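Local coordinates for plasmin and fibronectin-binding protein A (Streptococcus pneumoniae, PDB 4MR0) that acts as a fibronectin-dependent adhesin and invasin on the pneumococcal surface, binding human fibronectin, plasmin, plasminogen and serum albumin, at residues A[288-293]-A[344-349]; A[403-408]-A[440-445]. One frame throughout, in Å; residues are numbered along the deposited sequence.

Contact 1. Residues A[288-293]-A[344-349]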
loop_
_atom_site.group_PDB
_atom_site.type_symbol
_atom_site.label_atom_id
_atom_site.label_comp_id
_atom_site.label_asym_id
_atom_site.label_seq_id
_atom_site.Cartn_x
_atom_site.Cartn_y
_atom_site.Cartn_z
ATOM N N GLN A 288 12.923 2.906 -3.017
ATOM C CA GLN A 288 12.186 3.458 -4.138
ATOM C C GLN A 288 12.929 4.725 -4.541
ATOM O O GLN A 288 13.086 5.651 -3.737
ATOM C CB GLN A 288 10.755 3.788 -3.736
ATOM C CG GLN A 288 9.944 4.406 -4.853
ATOM C CD GLN A 288 8.475 4.493 -4.513
ATOM O OE1 GLN A 288 8.095 5.054 -3.480
ATOM N NE2 GLN A 288 7.634 3.937 -5.380
ATOM N N ALA A 289 13.402 4.753 -5.781
ATOM C CA ALA A 289 14.146 5.901 -6.277
ATOM C C ALA A 289 13.202 6.997 -6.751
ATOM O O ALA A 289 12.260 6.737 -7.501
ATOM C CB ALA A 289 15.072 5.467 -7.405
ATOM N N LEU A 290 13.462 8.223 -6.303
ATOM C CA LEU A 290 12.645 9.374 -6.664
ATOM C C LEU A 290 13.536 10.459 -7.277
ATOM O O LEU A 290 14.339 11.081 -6.583
ATOM C CB LEU A 290 11.934 9.914 -5.419
ATOM C CG LEU A 290 11.109 8.907 -4.602
ATOM C CD1 LEU A 290 10.557 9.584 -3.358
ATOM C CD2 LEU A 290 9.975 8.339 -5.452
ATOM N N PRO A 291 13.405 10.693 -8.594
ATOM C CA PRO A 291 14.197 11.700 -9.314
ATOM C C PRO A 291 13.870 13.162 -8.994
ATOM O O PRO A 291 12.746 13.491 -8.612
ATOM C CB PRO A 291 13.932 11.353 -10.777
ATOM C CG PRO A 291 12.525 10.845 -10.740
ATOM C CD PRO A 291 12.531 9.953 -9.522
ATOM N N LYS A 292 14.873 14.027 -9.157
ATOM C CA LYS A 292 14.755 15.469 -8.908
ATOM C C LYS A 292 13.455 16.073 -9.430
ATOM O O LYS A 292 12.701 16.718 -8.699
ATOM C CB LYS A 292 15.892 16.233 -9.603
ATOM C CG LYS A 292 17.270 16.206 -8.966
ATOM C CD LYS A 292 18.202 17.092 -9.806
ATOM C CE LYS A 292 19.609 17.202 -9.234
ATOM N NZ LYS A 292 19.639 17.883 -7.908
ATOM N N THR A 293 13.231 15.863 -10.720
ATOM C CA THR A 293 12.089 16.391 -11.459
ATOM C C THR A 293 10.647 16.077 -11.038
ATOM O O THR A 293 9.722 16.768 -11.467
ATOM C CB THR A 293 12.228 16.008 -12.947
ATOM O OG1 THR A 293 11.051 16.406 -13.662
ATOM C CG2 THR A 293 12.430 14.506 -13.090
ATOM N N GLU A 344 13.499 5.527 1.375
ATOM C CA GLU A 344 12.297 4.867 1.862
ATOM C C GLU A 344 11.136 4.957 0.872
ATOM O O GLU A 344 11.015 5.927 0.127
ATOM C CB GLU A 344 11.877 5.472 3.209
ATOM C CG GLU A 344 12.945 5.417 4.299
ATOM C CD GLU A 344 13.940 6.579 4.240
ATOM O OE1 GLU A 344 13.850 7.416 3.315
ATOM O OE2 GLU A 344 14.813 6.653 5.132
ATOM N N LEU A 345 10.287 3.933 0.868
ATOM C CA LEU A 345 9.124 3.902 -0.014
ATOM C C LEU A 345 8.229 5.079 0.370
ATOM O O LEU A 345 8.265 5.540 1.513
ATOM C CB LEU A 345 8.351 2.595 0.178
ATOM C CG LEU A 345 9.160 1.296 0.288
ATOM C CD1 LEU A 345 8.200 0.128 0.493
ATOM C CD2 LEU A 345 10.004 1.081 -0.964
ATOM N N VAL A 346 7.442 5.573 -0.580
ATOM C CA VAL A 346 6.544 6.690 -0.311
ATOM C C VAL A 346 5.290 6.163 0.400
ATOM O O VAL A 346 4.933 6.619 1.489
ATOM C CB VAL A 346 6.142 7.403 -1.624
ATOM C CG1 VAL A 346 5.153 8.527 -1.337
ATOM C CG2 VAL A 346 7.393 7.964 -2.299
ATOM N N THR A 347 4.638 5.189 -0.227
ATOM C CA THR A 347 3.434 4.566 0.315
ATOM C C THR A 347 3.616 3.071 0.109
ATOM O O THR A 347 3.812 2.618 -1.014
ATOM C CB THR A 347 2.174 5.033 -0.442
ATOM O OG1 THR A 347 1.959 6.424 -0.187
ATOM C CG2 THR A 347 0.946 4.251 0.008
ATOM N N ALA A 348 3.563 2.297 1.188
ATOM C CA ALA A 348 3.759 0.858 1.053
ATOM C C ALA A 348 2.619 0.128 0.349
ATOM O O ALA A 348 2.853 -0.644 -0.585
ATOM C CB ALA A 348 4.008 0.226 2.429
ATOM N N ILE A 349 1.387 0.385 0.780
ATOM C CA ILE A 349 0.233 -0.317 0.227
ATOM C C ILE A 349 -0.990 0.565 0.061
ATOM O O ILE A 349 -1.275 1.409 0.914
ATOM C CB ILE A 349 -0.195 -1.485 1.164
ATOM C CG1 ILE A 349 0.996 -2.389 1.470
ATOM C CG2 ILE A 349 -1.324 -2.293 0.520
ATOM C CD1 ILE A 349 0.741 -3.367 2.617
#

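Contact 2. Residues A[403-408]-A[440-445]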
loop_
_atom_site.group_PDB
_atom_site.type_symbol
_atom_site.label_atom_id
_atom_site.label_comp_id
_atom_site.label_asym_id
_atom_site.label_seq_id
_atom_site.Cartn_x
_atom_site.Cartn_y
_atom_site.Cartn_z
ATOM N N VAL A 403 16.102 9.412 4.413
ATOM C CA VAL A 403 16.606 9.743 3.088
ATOM C C VAL A 403 15.507 10.548 2.410
ATOM O O VAL A 403 15.761 11.578 1.787
ATOM C CB VAL A 403 16.889 8.475 2.256
ATOM C CG1 VAL A 403 17.356 8.860 0.863
ATOM C CG2 VAL A 403 17.935 7.619 2.956
ATOM N N HIS A 404 14.277 10.068 2.548
ATOM C CA HIS A 404 13.117 10.734 1.976
ATOM C C HIS A 404 12.315 11.371 3.101
ATOM O O HIS A 404 12.123 10.767 4.155
ATOM C CB HIS A 404 12.243 9.724 1.229
ATOM C CG HIS A 404 12.842 9.236 -0.052
ATOM N ND1 HIS A 404 12.508 8.022 -0.615
ATOM C CD2 HIS A 404 13.731 9.810 -0.898
ATOM C CE1 HIS A 404 13.166 7.871 -1.752
ATOM N NE2 HIS A 404 13.913 8.942 -1.946
ATOM N N TYR A 405 11.863 12.600 2.882
ATOM C CA TYR A 405 11.064 13.305 3.874
ATOM C C TYR A 405 10.091 14.221 3.158
ATOM O O TYR A 405 10.464 14.926 2.215
ATOM C CB TYR A 405 11.943 14.132 4.817
ATOM C CG TYR A 405 11.161 14.756 5.956
ATOM C CD1 TYR A 405 10.688 13.975 7.016
ATOM C CD2 TYR A 405 10.846 16.115 5.949
ATOM C CE1 TYR A 405 9.916 14.532 8.036
ATOM C CE2 TYR A 405 10.075 16.684 6.965
ATOM C CZ TYR A 405 9.612 15.885 8.004
ATOM O OH TYR A 405 8.829 16.440 8.989
ATOM N N ARG A 406 8.843 14.209 3.609
ATOM C CA ARG A 406 7.800 15.029 3.010
ATOM C C ARG A 406 7.460 16.220 3.906
ATOM O O ARG A 406 6.900 16.055 4.992
ATOM C CB ARG A 406 6.559 14.163 2.776
ATOM C CG ARG A 406 5.435 14.840 2.026
ATOM C CD ARG A 406 4.487 13.794 1.463
ATOM N NE ARG A 406 3.452 14.375 0.615
ATOM C CZ ARG A 406 2.387 15.027 1.067
ATOM N NH1 ARG A 406 2.196 15.191 2.371
ATOM N NH2 ARG A 406 1.500 15.505 0.205
ATOM N N GLU A 407 7.808 17.420 3.445
ATOM C CA GLU A 407 7.551 18.649 4.192
ATOM C C GLU A 407 6.073 18.844 4.483
ATOM O O GLU A 407 5.705 19.430 5.499
ATOM C CB GLU A 407 8.065 19.868 3.414
ATOM C CG GLU A 407 9.579 19.975 3.330
ATOM C CD GLU A 407 10.237 19.914 4.696
ATOM O OE1 GLU A 407 9.703 20.535 5.641
ATOM O OE2 GLU A 407 11.288 19.252 4.824
ATOM N N SER A 408 5.230 18.355 3.579
ATOM C CA SER A 408 3.786 18.477 3.718
ATOM C C SER A 408 3.234 17.551 4.800
ATOM O O SER A 408 2.058 17.633 5.157
ATOM C CB SER A 408 3.113 18.174 2.381
ATOM O OG SER A 408 2.243 19.226 1.997
ATOM N N ILE A 440 6.306 7.097 16.466
ATOM C CA ILE A 440 6.513 8.330 15.718
ATOM C C ILE A 440 7.444 9.335 16.386
ATOM O O ILE A 440 7.294 9.658 17.566
ATOM C CB ILE A 440 5.153 9.005 15.454
ATOM C CG1 ILE A 440 4.245 8.033 14.689
ATOM C CG2 ILE A 440 5.347 10.299 14.680
ATOM C CD1 ILE A 440 2.797 8.479 14.571
ATOM N N ALA A 441 8.402 9.831 15.608
ATOM C CA ALA A 441 9.366 10.811 16.094
ATOM C C ALA A 441 9.246 12.096 15.282
ATOM O O ALA A 441 9.725 13.147 15.698
ATOM C CB ALA A 441 10.780 10.251 15.992
ATOM N N ASP A 442 8.597 12.003 14.125
ATOM C CA ASP A 442 8.405 13.154 13.246
ATOM C C ASP A 442 7.179 13.952 13.677
ATOM O O ASP A 442 6.069 13.426 13.711
ATOM C CB ASP A 442 8.235 12.685 11.798
ATOM C CG ASP A 442 7.888 13.817 10.855
ATOM O OD1 ASP A 442 8.523 14.887 10.956
ATOM O OD2 ASP A 442 6.987 13.639 10.004
ATOM N N PRO A 443 7.365 15.241 14.006
ATOM C CA PRO A 443 6.239 16.079 14.435
ATOM C C PRO A 443 5.180 16.347 13.370
ATOM O O PRO A 443 4.086 16.816 13.685
ATOM C CB PRO A 443 6.925 17.359 14.924
ATOM C CG PRO A 443 8.170 17.421 14.102
ATOM C CD PRO A 443 8.636 15.981 14.095
ATOM N N LYS A 444 5.497 16.042 12.115
ATOM C CA LYS A 444 4.555 16.263 11.020
ATOM C C LYS A 444 3.798 14.999 10.626
ATOM O O LYS A 444 2.993 15.020 9.694
ATOM C CB LYS A 444 5.290 16.800 9.789
ATOM C CG LYS A 444 5.757 18.247 9.895
ATOM C CD LYS A 444 6.516 18.653 8.637
ATOM C CE LYS A 444 6.464 20.160 8.414
ATOM N NZ LYS A 444 7.033 20.918 9.561
ATOM N N THR A 445 4.050 13.901 11.332
ATOM C CA THR A 445 3.391 12.638 11.014
ATOM C C THR A 445 2.210 12.288 11.912
ATOM O O THR A 445 2.309 12.278 13.139
ATOM C CB THR A 445 4.399 11.459 11.028
ATOM O OG1 THR A 445 5.296 11.590 9.918
ATOM C CG2 THR A 445 3.674 10.122 10.914
HETATM O O HOH W 1 6.585 14.016 7.104
#

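Contact 1. Residues A[288-293]-A[344-349]
Gln-288, next to last in strand 278-289, lies beside Leu-345 with their CA atoms 5.2 Å apart, and from there the two backbones part: 288-293 runs out into a loop, while 344-349 turns a corner at Ala-348 and Ile-349. The setting is the right-handed parallel beta-helix of this adhesin, and 344-349 falls largely within its second PbH1 repeat. The main chain of Gln-288 itself bonds to Gly-343, just ahead of 344-349.

Across the contact the work is done by the Gln-288 side chain. With CG anti to the backbone N (chi1 178°) and the chain extended beyond it, the amide is carried past Leu-345 to the main chain of Val-346. There OE1 accepts the N-H of Val-346 at 3.0 Å between OE1 and N, and the donor lies nearly on the line of the C=O bond (161° at the oxygen). The other end of the amide, NE2, makes weak hydrogen bonds to the carbonyls of Gly-267 and Lys-302; this pattern fits the orientation of the buried amide and holds its oxygen end more firmly than its nitrogen end. Alongside the stem of the glutamine, CD2 of Leu-345 rests 3.9 Å from CB of Gln-288, while the same leucine also packs on Phe-336.

Leu-290 adds an apolar touch from beyond the strand end. The CG2 branch of Val-346 touches both the amide oxygen and this leucine, from directions about at right angles: it is 3.2 Å from OE1 of Gln-288 and 3.7 Å from CD1 of Leu-290.

Contact 2. Residues A[403-408]-A[440-445]
Tyr-405 and Asp-442 both hold CG anti to the backbone N (chi1 -174° and 174°), which sends the phenol and the carboxylate toward each other from opposite directions across 9.7 Å between CA atoms. The tyrosine hydroxyl donates to OD1 of Asp-442, with OH and OD1 2.5 Å apart; it arrives on the syn side, somewhat out of the carboxylate plane. Ring and carboxylate stand nearly perpendicular, at 81°, and the acid meets the ring at its edge.

Asp-442 opens a type I beta turn ending at Thr-445, between two strands of the parallel beta-helix. Within the turn OG1 of Thr-445 donates to the anti lone pair of OD2 at 2.7 Å, and the N-H of Lys-444 reaches OD1 weakly. A water bridges OD2 to the carbonyl of Arg-406. Lys-444 crosses the tyrosine at about a right angle: its CD lies 3.2 Å from the phenol OH and its CE 3.1 Å from O of Glu-407, close van der Waals (CH...O) contacts, while NZ salt-bridges Glu-479.

Held by the phenol at OD1, threonine and water at OD2, and a weak backbone N-H, the buried carboxylate is probably stabilised as the anion with its rotation fixed.

Contact 1 closes before contact 2 opens along the chain, and their centres lie about 14 Å apart in the parallel beta-helical part of a longer, cell-wall-anchored surface protein. Contact 1 is buried, whereas contact 2 lies at the surface, in the loops that follow strands 387-396 and 431-440. Segments 344-349 and 403-408 meet directly: O of Glu-344 is 2.7 Å from ND1 of His-404, and OE2 of Glu-344 is 3.1 Å from N of Val-403, both probable hydrogen bonds. The imidazole also packs on Leu-290 and on the carbonyl of Gln-288, touching both segments of contact 1. Loops from successive parts of the solenoid are thus joined side by side along the adhesin.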